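Local coordinates for protein Bug27 (Bordetella pertussis, PDB 2QPQ) that probably binds a small ligand in the periplasm as the solute-binding receptor of a transport system, with a Venus flytrap fold, at residues L85-D88 / D92-A95; G21-A26 / V43-G48. One frame throughout, in Å; residues are numbered along the deposited sequence.

Contact 1: L85-D88 / D92-A95; sequences LPFD and DFAA
F87 and F93 meet as a T-shaped pair, the edge of the F93 ring directed at the face of F87. Their planes stand at 86° and their centroids lie 5.3 Å apart. The closest approach is F93 CE2 to F87 CD1, 3.5 Å, near the rim of the F87 ring rather than over its middle. Beside the rings, two hydrogen bonds join D88 and D92. The amide N of D88 donates to D92 OD2 at 2.8 Å, almost straight at 175° but from well above the carboxylate plane. In return D92 N donates to D88 O at 2.9 Å. The D92 CG lies beside its own backbone N (chi1 -69°), which swings the carboxylate back over the start of the turn, where OD2 also approaches F87 CB at 3.5 Å. Further out, D88 OD1 accepts from K90 N and K91 N, fixing the loop between the two aspartates. F75 adds a second edge-to-face partner to F93, while F87 rests on N52 and A55 of helix 52-59. The D88 OD1 to K90 N bond defines an Asx turn, which here leads the chain into strand 93-109.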
# COMPACT_ATOMS: atom_id res chain seq x y z
N LEU A 85 19.18 5.64 3.32
CA LEU A 85 18.77 4.57 2.40
C LEU A 85 19.96 4.09 1.60
O LEU A 85 20.65 4.89 1.02
CB LEU A 85 17.71 5.13 1.45
CG LEU A 85 16.57 4.27 0.93
CD1 LEU A 85 15.78 3.75 2.06
CD2 LEU A 85 15.75 5.12 -0.02
N PRO A 86 20.17 2.77 1.54
CA PRO A 86 21.35 2.15 0.93
C PRO A 86 21.28 2.01 -0.61
O PRO A 86 22.03 1.21 -1.21
CB PRO A 86 21.39 0.78 1.61
CG PRO A 86 19.93 0.45 1.84
CD PRO A 86 19.22 1.76 2.07
N PHE A 87 20.41 2.79 -1.25
CA PHE A 87 20.24 2.77 -2.70
C PHE A 87 19.58 4.07 -3.12
O PHE A 87 19.11 4.85 -2.28
CB PHE A 87 19.40 1.57 -3.17
CG PHE A 87 18.14 1.36 -2.35
CD1 PHE A 87 17.01 2.16 -2.55
CD2 PHE A 87 18.10 0.38 -1.38
CE1 PHE A 87 15.84 1.96 -1.78
CE2 PHE A 87 16.94 0.21 -0.59
CZ PHE A 87 15.83 1.01 -0.80
N ASP A 88 19.56 4.32 -4.42
CA ASP A 88 18.85 5.48 -4.96
C ASP A 88 17.49 4.95 -5.41
O ASP A 88 17.40 4.21 -6.37
CB ASP A 88 19.61 6.05 -6.14
CG ASP A 88 18.95 7.30 -6.73
OD1 ASP A 88 17.72 7.51 -6.65
OD2 ASP A 88 19.68 8.10 -7.33
N ASP A 92 17.93 3.49 -9.09
CA ASP A 92 18.35 2.09 -8.97
C ASP A 92 17.27 1.05 -9.30
O ASP A 92 17.49 -0.14 -9.16
CB ASP A 92 18.97 1.80 -7.61
CG ASP A 92 20.31 2.49 -7.41
OD1 ASP A 92 20.92 2.95 -8.41
OD2 ASP A 92 20.74 2.59 -6.24
N PHE A 93 16.09 1.54 -9.66
CA PHE A 93 14.92 0.72 -9.97
C PHE A 93 14.19 1.31 -11.16
O PHE A 93 14.19 2.54 -11.36
CB PHE A 93 13.97 0.67 -8.75
CG PHE A 93 14.63 0.15 -7.50
CD1 PHE A 93 14.72 -1.22 -7.25
CD2 PHE A 93 15.21 1.03 -6.59
CE1 PHE A 93 15.37 -1.69 -6.09
CE2 PHE A 93 15.85 0.55 -5.45
CZ PHE A 93 15.92 -0.80 -5.22
N ALA A 94 13.55 0.42 -11.93
CA ALA A 94 12.73 0.79 -13.08
C ALA A 94 11.43 0.01 -12.95
O ALA A 94 11.40 -1.20 -12.66
CB ALA A 94 13.43 0.42 -14.37
N ALA A 95 10.34 0.71 -13.19
CA ALA A 95 9.02 0.13 -13.01
C ALA A 95 8.63 -0.78 -14.16
O ALA A 95 8.99 -0.54 -15.31
CB ALA A 95 7.99 1.26 -12.89

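Contact 2: G21-A26 / V43-G48; sequences GTDMLA and VENRPG
A26 with V43 at one end and D23 with N45 at the other form a small mixed helix-to-strand contact within a beta-alpha-beta unit: strand 10-14, helix 21-35 and strand 41-45, with the two strands parallel neighbours in the sheet. The first turn and a half of the helix here faces the end of strand 41-45. The backbones approach to 6.9 Å between the CA atoms of A26 and V43, and to 7.5 Å between those of D23 and N45. At the apolar end, A26 CB lies 4.2 Å from V43 CG1, and V43 CG2 comes to 3.7 Å from A26 O. The two methyls of V43 thus meet different parts of A26, CG1 its CB and CG2 its carbonyl oxygen; V14 of the neighbouring strand 10-14 touches both residues. At the polar end, D23 has CG anti to its N (chi1 170°), a setting that carries the carboxylate outward from the helix to N45. The two side chains cross at about a right angle, with carboxylate and amide planes 28° apart, and D23 OD1 is 3.4 Å from N45 CG. The amide orientation in the model is doubtful; turned over, it may hydrogen-bond to D23. R27 forms a salt bridge with the same OD1. Beyond the interface, R46 NE and NH2 grip E44 OE1 from one face of its carboxylate. Chemically, the contact implies a buried aspartate whose charge is probably stabilised by R27, bordered by a short patch of methyl packing.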
# COMPACT_ATOMS: atom_id res chain seq x y z
N GLY A 21 -1.40 -7.95 1.35
CA GLY A 21 -1.77 -7.90 -0.07
C GLY A 21 -0.57 -7.98 -1.02
O GLY A 21 -0.66 -8.54 -2.09
N THR A 22 0.56 -7.39 -0.63
CA THR A 22 1.74 -7.38 -1.49
C THR A 22 2.23 -8.82 -1.75
O THR A 22 2.47 -9.21 -2.91
CB THR A 22 2.86 -6.51 -0.87
OG1 THR A 22 2.34 -5.21 -0.63
CG2 THR A 22 4.03 -6.38 -1.83
N ASP A 23 2.32 -9.61 -0.69
CA ASP A 23 2.74 -11.02 -0.80
C ASP A 23 1.68 -11.81 -1.59
O ASP A 23 1.99 -12.68 -2.40
CB ASP A 23 2.91 -11.61 0.59
CG ASP A 23 3.10 -13.10 0.57
OD1 ASP A 23 4.26 -13.57 0.45
OD2 ASP A 23 2.07 -13.82 0.70
N MET A 24 0.42 -11.51 -1.33
CA MET A 24 -0.69 -12.26 -1.97
C MET A 24 -0.61 -12.06 -3.50
O MET A 24 -0.70 -13.02 -4.28
CB MET A 24 -2.02 -11.73 -1.44
CG MET A 24 -3.26 -12.36 -2.10
SD MET A 24 -3.81 -11.60 -3.65
CE MET A 24 -4.64 -10.11 -3.08
N LEU A 25 -0.49 -10.81 -3.93
CA LEU A 25 -0.38 -10.51 -5.35
C LEU A 25 0.88 -11.09 -6.00
O LEU A 25 0.82 -11.63 -7.10
CB LEU A 25 -0.46 -9.01 -5.56
CG LEU A 25 -1.76 -8.30 -5.21
CD1 LEU A 25 -1.52 -6.78 -5.09
CD2 LEU A 25 -2.85 -8.64 -6.29
N ALA A 26 2.03 -10.95 -5.34
CA ALA A 26 3.25 -11.58 -5.85
C ALA A 26 3.07 -13.09 -6.05
O ALA A 26 3.41 -13.63 -7.10
CB ALA A 26 4.49 -11.25 -4.94
N VAL A 43 8.96 -17.01 -5.68
CA VAL A 43 8.57 -15.86 -4.88
C VAL A 43 9.17 -16.00 -3.49
O VAL A 43 9.04 -17.06 -2.85
CB VAL A 43 7.04 -15.72 -4.82
CG1 VAL A 43 6.58 -14.66 -3.80
CG2 VAL A 43 6.49 -15.44 -6.23
N GLU A 44 9.87 -14.98 -3.03
CA GLU A 44 10.45 -15.04 -1.72
C GLU A 44 10.25 -13.72 -0.96
O GLU A 44 10.26 -12.66 -1.56
CB GLU A 44 11.92 -15.48 -1.81
CG GLU A 44 12.75 -14.63 -2.68
CD GLU A 44 14.22 -15.04 -2.65
OE1 GLU A 44 14.77 -15.31 -1.55
OE2 GLU A 44 14.84 -15.05 -3.72
N ASN A 45 10.01 -13.79 0.33
CA ASN A 45 9.82 -12.58 1.11
C ASN A 45 11.16 -12.17 1.70
O ASN A 45 11.83 -13.00 2.29
CB ASN A 45 8.78 -12.75 2.23
CG ASN A 45 7.45 -13.23 1.70
OD1 ASN A 45 6.56 -12.42 1.36
ND2 ASN A 45 7.30 -14.52 1.61
N ARG A 46 11.53 -10.91 1.48
CA ARG A 46 12.70 -10.32 2.13
C ARG A 46 12.27 -8.99 2.73
O ARG A 46 12.59 -7.94 2.18
CB ARG A 46 13.83 -10.13 1.08
CG ARG A 46 14.21 -11.42 0.37
CD ARG A 46 15.14 -12.31 1.24
NE ARG A 46 15.85 -13.17 0.32
CZ ARG A 46 17.15 -13.29 0.17
NH1 ARG A 46 18.04 -12.65 0.92
NH2 ARG A 46 17.56 -14.10 -0.78
N PRO A 47 11.50 -9.03 3.85
CA PRO A 47 10.80 -7.85 4.34
C PRO A 47 11.55 -6.91 5.30
O PRO A 47 11.00 -5.91 5.71
CB PRO A 47 9.60 -8.46 5.02
CG PRO A 47 10.09 -9.76 5.55
CD PRO A 47 11.21 -10.21 4.70
N GLY A 48 12.80 -7.21 5.62
CA GLY A 48 13.55 -6.39 6.58
C GLY A 48 13.56 -4.92 6.26
O GLY A 48 13.67 -4.55 5.07

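Overall arrangement
Both contacts reach the same mixed sheet, but contact 2 lies deeper: its centre is 12 Å from the centre of the chain, against 18 Å for contact 1. Each is partly buried, and their nearest atoms stay about 8 Å apart, so neither touches the other. Contact 2 links a helix to a strand 17 residues further on, whereas contact 1 is a local turn, with only three residues between its segments. Their elements also differ: helix 21-35 and strand 41-45 in contact 2, the entry to strand 93-109 in contact 1. Aspartates serve both, through backbone amides in contact 1 and beside an arginine in contact 2; aromatic packing belongs to contact 1, small aliphatic packing to contact 2.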